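Local coordinates for protein TRAP dicarboxylate transporter, DctP subunit (Chromohalobacter salexigens, PDB 4P1L) that binds D-glucuronate and probably delivers it, as the periplasmic solute-binding component of a TRAP transport system, to a membrane permease for uptake into the cell, at residues Gly28-Pro34 / Tyr62-Gly68; Asp83-Met89 / Leu232-Val238. All coordinates share one frame; numbering follows the deposited sequence.

Contact 1. Residues Gly28-Pro34 / Tyr62-Gly68; sequences GWNIHPP and YHNAVLG. With BDP (beta-D-glucopyranuronic acid), chain C.
The imidazole of H63 carries P34 on one face and N30 at its edge. P34 CA sits over the ring, 3.6 Å from the centroid of H63, a CH-pi contact. At the edge N30 ND2 donates to H63 ND1 at 3.0 Å, nearly in the ring plane, with the amide turned 76° against the imidazole. H63 NE2 is bonded to E43, so both ring nitrogens are held and the flip of the ring is fixed. The indole of W29 has I31 N over one face, toward the rim. At its edge NE1 donates to G68 O at 2.7 Å, 5° out of the ring plane, and L67 CB lies near CD1.

W29 and Y62 pair as parallel strands, where strand 59-62, outermost in the mixed sheet of this TRAP solute-binding protein, borders 26-29. Y62 N bonds to G28 O, and N30 N to Y62 O. Beyond the bridge a type I' turn from H63 to V66 folds against the loop after W29. A65 N reaches N30 O at 3.0 Å on a lone pair, and N64 N reaches H32 O at 2.9 Å. N30 OD1 takes H32 N in an Asx turn. H32 turns its imidazole to the sugar, and NE2 donates to O2 of the bound glucuronate at 2.8 Å. I31 CD1 touches O4 of the same ligand at 3.4 Å.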
# COMPACT_ATOMS: atom_id res chain seq x y z
N GLY A 28 1.18 -11.78 14.03
CA GLY A 28 1.08 -11.07 12.78
C GLY A 28 0.73 -9.62 12.98
O GLY A 28 0.17 -9.22 14.02
N TRP A 29 1.03 -8.83 11.95
CA TRP A 29 0.98 -7.37 12.04
C TRP A 29 0.04 -6.80 10.99
O TRP A 29 0.07 -7.20 9.82
CB TRP A 29 2.39 -6.81 11.83
CG TRP A 29 2.54 -5.31 11.96
CD1 TRP A 29 2.89 -4.63 13.08
CD2 TRP A 29 2.37 -4.34 10.93
NE1 TRP A 29 2.94 -3.28 12.83
CE2 TRP A 29 2.62 -3.07 11.52
CE3 TRP A 29 2.01 -4.39 9.58
CZ2 TRP A 29 2.53 -1.89 10.80
CZ3 TRP A 29 1.93 -3.20 8.86
CH2 TRP A 29 2.20 -1.97 9.47
N ASN A 30 -0.80 -5.87 11.42
CA ASN A 30 -1.63 -5.07 10.52
C ASN A 30 -1.66 -3.65 11.08
O ASN A 30 -1.81 -3.47 12.28
CB ASN A 30 -3.03 -5.68 10.49
CG ASN A 30 -4.00 -4.89 9.68
OD1 ASN A 30 -3.64 -4.21 8.71
ND2 ASN A 30 -5.28 -5.06 10.01
N ILE A 31 -1.49 -2.65 10.21
CA ILE A 31 -1.53 -1.26 10.65
C ILE A 31 -2.98 -0.77 10.87
O ILE A 31 -3.21 0.18 11.65
CB ILE A 31 -0.78 -0.32 9.64
CG1 ILE A 31 -0.59 1.08 10.21
CG2 ILE A 31 -1.52 -0.21 8.28
CD1 ILE A 31 0.51 1.90 9.51
N HIS A 32 -3.94 -1.40 10.18
CA HIS A 32 -5.33 -0.91 10.14
C HIS A 32 -6.15 -1.49 11.30
O HIS A 32 -5.72 -2.42 11.99
CB HIS A 32 -6.00 -1.29 8.82
CG HIS A 32 -5.33 -0.70 7.61
ND1 HIS A 32 -5.49 0.62 7.24
CD2 HIS A 32 -4.50 -1.24 6.68
CE1 HIS A 32 -4.78 0.87 6.15
NE2 HIS A 32 -4.17 -0.24 5.79
N PRO A 33 -7.35 -0.92 11.53
CA PRO A 33 -8.25 -1.53 12.52
C PRO A 33 -8.70 -2.94 12.10
O PRO A 33 -8.66 -3.25 10.89
CB PRO A 33 -9.44 -0.58 12.55
CG PRO A 33 -8.94 0.72 11.97
CD PRO A 33 -7.89 0.33 10.97
N PRO A 34 -9.14 -3.77 13.05
CA PRO A 34 -9.61 -5.11 12.74
C PRO A 34 -10.73 -5.11 11.69
O PRO A 34 -10.77 -6.05 10.93
CB PRO A 34 -10.15 -5.64 14.09
CG PRO A 34 -9.59 -4.74 15.15
CD PRO A 34 -9.20 -3.45 14.49
N TYR A 62 -2.26 -8.87 15.35
CA TYR A 62 -2.24 -7.64 16.12
C TYR A 62 -2.53 -6.48 15.18
O TYR A 62 -1.69 -6.09 14.38
CB TYR A 62 -0.90 -7.46 16.82
CG TYR A 62 -0.71 -8.42 17.99
CD1 TYR A 62 -0.35 -9.75 17.78
CD2 TYR A 62 -0.91 -7.99 19.30
CE1 TYR A 62 -0.17 -10.62 18.89
CE2 TYR A 62 -0.74 -8.84 20.37
CZ TYR A 62 -0.37 -10.15 20.17
OH TYR A 62 -0.22 -10.97 21.27
N HIS A 63 -3.72 -5.91 15.30
CA HIS A 63 -4.13 -4.79 14.48
C HIS A 63 -3.69 -3.45 15.09
O HIS A 63 -3.08 -3.42 16.16
CB HIS A 63 -5.65 -4.80 14.34
CG HIS A 63 -6.19 -6.09 13.84
ND1 HIS A 63 -6.36 -6.33 12.50
CD2 HIS A 63 -6.62 -7.20 14.48
CE1 HIS A 63 -6.84 -7.55 12.33
NE2 HIS A 63 -7.03 -8.08 13.52
N ASN A 64 -4.00 -2.38 14.37
CA ASN A 64 -3.74 -1.02 14.82
C ASN A 64 -2.26 -0.70 15.06
O ASN A 64 -1.94 0.23 15.82
CB ASN A 64 -4.51 -0.74 16.13
CG ASN A 64 -6.02 -0.78 15.95
OD1 ASN A 64 -6.73 -1.48 16.70
ND2 ASN A 64 -6.52 -0.02 14.99
N ALA A 65 -1.36 -1.43 14.41
CA ALA A 65 0.06 -1.23 14.60
C ALA A 65 0.47 -1.31 16.07
O ALA A 65 1.49 -0.74 16.46
CB ALA A 65 0.49 0.13 14.00
N VAL A 66 -0.32 -2.02 16.87
CA VAL A 66 0.01 -2.28 18.28
C VAL A 66 1.47 -2.73 18.46
O VAL A 66 2.12 -2.38 19.44
CB VAL A 66 -0.92 -3.37 18.83
CG1 VAL A 66 -0.39 -3.91 20.15
CG2 VAL A 66 -2.32 -2.81 19.02
N LEU A 67 1.98 -3.51 17.52
CA LEU A 67 3.35 -4.03 17.62
C LEU A 67 4.41 -3.18 16.88
O LEU A 67 5.55 -3.63 16.75
CB LEU A 67 3.42 -5.49 17.17
CG LEU A 67 2.54 -6.45 17.98
CD1 LEU A 67 2.61 -7.88 17.42
CD2 LEU A 67 2.93 -6.44 19.47
N GLY A 68 4.05 -1.98 16.43
CA GLY A 68 5.01 -1.02 15.89
C GLY A 68 4.59 -0.39 14.57
O GLY A 68 3.68 -0.91 13.92
C1 BDP C . -2.58 2.78 3.43
C2 BDP C . -1.82 1.46 3.52
C3 BDP C . -1.15 1.39 4.84
C4 BDP C . -0.23 2.56 4.95
C5 BDP C . -1.01 3.89 4.80
C6 BDP C . -0.10 5.12 4.86
O2 BDP C . -2.78 0.43 3.40
O3 BDP C . -0.28 0.13 4.81
O4 BDP C . 0.46 2.54 6.21
O5 BDP C . -1.68 3.89 3.58
O6A BDP C . -0.44 6.11 4.13
O1 BDP C . -3.18 2.88 2.18
O6B BDP C . 0.86 5.14 5.65
O HOH W 1 -5.07 1.94 12.49

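Contact 2. Residues Asp83-Met89 / Leu232-Val238. With BDP (beta-D-glucopyranuronic acid), chain C.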
# COMPACT_ATOMS: atom_id res chain seq x y z
N ASP A 83 6.08 -13.03 12.90
CA ASP A 83 5.95 -14.19 12.01
C ASP A 83 5.29 -13.91 10.67
O ASP A 83 5.68 -14.47 9.64
CB ASP A 83 5.19 -15.31 12.73
CG ASP A 83 5.88 -15.75 13.99
OD1 ASP A 83 6.94 -16.42 13.88
OD2 ASP A 83 5.34 -15.47 15.08
N PHE A 84 4.27 -13.06 10.67
CA PHE A 84 3.62 -12.71 9.41
C PHE A 84 3.08 -11.28 9.44
O PHE A 84 3.03 -10.65 10.49
CB PHE A 84 2.52 -13.74 9.06
CG PHE A 84 1.29 -13.68 9.96
CD1 PHE A 84 1.30 -14.24 11.23
CD2 PHE A 84 0.10 -13.12 9.49
CE1 PHE A 84 0.17 -14.21 12.03
CE2 PHE A 84 -1.03 -13.10 10.29
CZ PHE A 84 -1.00 -13.65 11.57
N ALA A 85 2.70 -10.75 8.28
CA ALA A 85 2.26 -9.39 8.22
C ALA A 85 1.65 -9.06 6.85
O ALA A 85 1.92 -9.73 5.84
CB ALA A 85 3.40 -8.47 8.51
N ASN A 86 0.83 -8.02 6.87
CA ASN A 86 0.32 -7.33 5.69
C ASN A 86 1.10 -6.03 5.59
O ASN A 86 0.95 -5.14 6.42
CB ASN A 86 -1.19 -7.14 5.86
CG ASN A 86 -1.81 -6.11 4.94
OD1 ASN A 86 -2.77 -5.45 5.33
ND2 ASN A 86 -1.29 -5.96 3.72
N PHE A 87 2.00 -5.95 4.61
CA PHE A 87 2.74 -4.73 4.37
C PHE A 87 2.33 -4.08 3.06
O PHE A 87 2.19 -4.77 2.04
CB PHE A 87 4.24 -5.00 4.29
CG PHE A 87 4.85 -5.49 5.56
CD1 PHE A 87 4.61 -4.83 6.76
CD2 PHE A 87 5.67 -6.60 5.57
CE1 PHE A 87 5.17 -5.27 7.93
CE2 PHE A 87 6.25 -7.04 6.76
CZ PHE A 87 5.99 -6.36 7.94
N ASN A 88 2.19 -2.76 3.08
CA ASN A 88 2.15 -1.97 1.86
C ASN A 88 3.55 -1.96 1.21
O ASN A 88 4.59 -1.87 1.90
CB ASN A 88 1.68 -0.56 2.17
CG ASN A 88 1.42 0.27 0.92
OD1 ASN A 88 2.34 0.87 0.37
ND2 ASN A 88 0.18 0.32 0.49
N MSE A 89 3.58 -2.10 -0.12
CA MSE A 89 4.85 -2.17 -0.84
C MSE A 89 5.60 -0.85 -0.93
O MSE A 89 6.79 -0.83 -1.27
CB MSE A 89 4.65 -2.74 -2.25
CG MSE A 89 4.27 -4.20 -2.28
SE MSE A 89 5.64 -5.42 -1.51
CE MSE A 89 6.59 -5.78 -3.19
N LEU A 232 -0.66 0.88 -5.24
CA LEU A 232 0.34 0.12 -4.53
C LEU A 232 -0.22 -1.26 -4.15
O LEU A 232 -1.24 -1.37 -3.45
CB LEU A 232 0.79 0.88 -3.29
CG LEU A 232 1.73 2.08 -3.60
CD1 LEU A 232 1.87 2.99 -2.38
CD2 LEU A 232 3.10 1.54 -4.04
N PRO A 233 0.45 -2.34 -4.61
CA PRO A 233 0.08 -3.63 -4.05
C PRO A 233 0.46 -3.70 -2.57
O PRO A 233 1.32 -2.92 -2.13
CB PRO A 233 0.95 -4.63 -4.85
CG PRO A 233 1.32 -3.92 -6.08
CD PRO A 233 1.51 -2.47 -5.63
N GLU A 234 -0.16 -4.61 -1.83
CA GLU A 234 0.30 -4.98 -0.50
C GLU A 234 0.50 -6.50 -0.45
O GLU A 234 -0.19 -7.24 -1.14
CB GLU A 234 -0.72 -4.56 0.56
CG GLU A 234 -1.20 -3.12 0.41
CD GLU A 234 -1.69 -2.50 1.72
OE1 GLU A 234 -2.00 -3.27 2.67
OE2 GLU A 234 -1.76 -1.25 1.77
N CYS A 235 1.47 -6.96 0.34
CA CYS A 235 1.68 -8.39 0.46
C CYS A 235 1.10 -8.89 1.75
O CYS A 235 0.99 -8.16 2.73
CB CYS A 235 3.17 -8.75 0.41
SG CYS A 235 4.18 -8.02 1.73
N LEU A 236 0.75 -10.17 1.74
CA LEU A 236 0.61 -10.99 2.93
C LEU A 236 1.84 -11.87 2.93
O LEU A 236 2.02 -12.68 2.02
CB LEU A 236 -0.66 -11.83 2.89
CG LEU A 236 -0.83 -12.90 3.96
CD1 LEU A 236 -0.55 -12.38 5.34
CD2 LEU A 236 -2.23 -13.46 3.88
N CYS A 237 2.74 -11.65 3.88
CA CYS A 237 4.02 -12.36 3.90
C CYS A 237 4.34 -12.99 5.26
O CYS A 237 3.75 -12.64 6.30
CB CYS A 237 5.15 -11.42 3.50
SG CYS A 237 5.53 -10.13 4.73
N VAL A 238 5.30 -13.92 5.23
CA VAL A 238 5.76 -14.64 6.42
C VAL A 238 7.29 -14.46 6.57
O VAL A 238 8.02 -14.44 5.57
CB VAL A 238 5.38 -16.15 6.33
CG1 VAL A 238 5.99 -16.96 7.49
CG2 VAL A 238 3.87 -16.31 6.31
C1 BDP C . -2.58 2.78 3.43
C2 BDP C . -1.82 1.46 3.52
C3 BDP C . -1.15 1.39 4.84
C4 BDP C . -0.23 2.56 4.95
C5 BDP C . -1.01 3.89 4.80
C6 BDP C . -0.10 5.12 4.86
O2 BDP C . -2.78 0.43 3.40
O3 BDP C . -0.28 0.13 4.81
O4 BDP C . 0.46 2.54 6.21
O5 BDP C . -1.68 3.89 3.58
O6A BDP C . -0.44 6.11 4.13
O1 BDP C . -3.18 2.88 2.18
O6B BDP C . 0.86 5.14 5.65
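E234 OE2 is gripped by two groups. The O2 hydroxyl of the bound glucuronate donates to E234 OE2 at 2.6 Å, and N88 ND2 donates to the same oxygen at 2.8 Å. The N88 bond is almost straight (174°). It lies in the amide plane of N88 but reaches the carboxylate on its anti side, well out of the carboxylate plane, with the two planes 87° apart. N88 CG is anti to the backbone N (chi1 -171°), which carries the amide across to E234, and N88 OD1 accepts from G90 N. The other oxygen, E234 OE1, takes N86 ND2 at 3.0 Å, also on the anti side. N86 ND2 makes a second, weak bond to C235 O, while N86 OD1 accepts from N38. Bonds at both oxygens are likely to restrict rotation of the carboxylate. An alanine in place of E234 would probably leave the O2 hydroxyl without this acceptor and take one partner from the ND2 of each asparagine, N86 and N88.

The strands 84-88 and 234-238 run antiparallel. A85 pairs with C237 and F87 with C235 as hydrogen-bonded pairs; C237 N to A85 O is 2.9 Å. M89, a selenomethionine, donates from its backbone N to P233 O at 3.1 Å.

F84, N86, N88, E234, L236 and V238 share one face of the sheet. A85, F87, C235 and C237 share the other. There C237 SG lies 3.6 Å from F87 CD2, an oblique sulfur-aromatic contact, and A85 CB, from the same strand as F87, lies over one face of its ring near the rim.

Helix 70-78 packs on F87 through Q70, A73, I74 and T77. Strand 26-29 borders strand 84-88 on one side, and strand 135-141 borders strand 234-239 on the other.

Overall arrangement
Both contacts belong to one five-stranded mixed sheet, ordered 59-62, 26-29, 84-88, 234-239, 135-141. Contact 1 joins the first two strands and the loops that follow them. Contact 2 joins the third and fourth. Their centres are about 12 Å apart. Strands 26-29 and 84-88 are neighbours, and probable backbone hydrogen bonds of W29 with F84 and N86 link the contacts. Along the chain contact 1 closes before contact 2 opens. The segments lie 28 residues apart in contact 1 and 143 in contact 2. After strand 135-141 the chain adds three strands (146-150, 204-207, 223-230) to the four-stranded sheet before returning with 234-239. Both contacts reach the same glucuronate, which R146, R167 and N207 also bind.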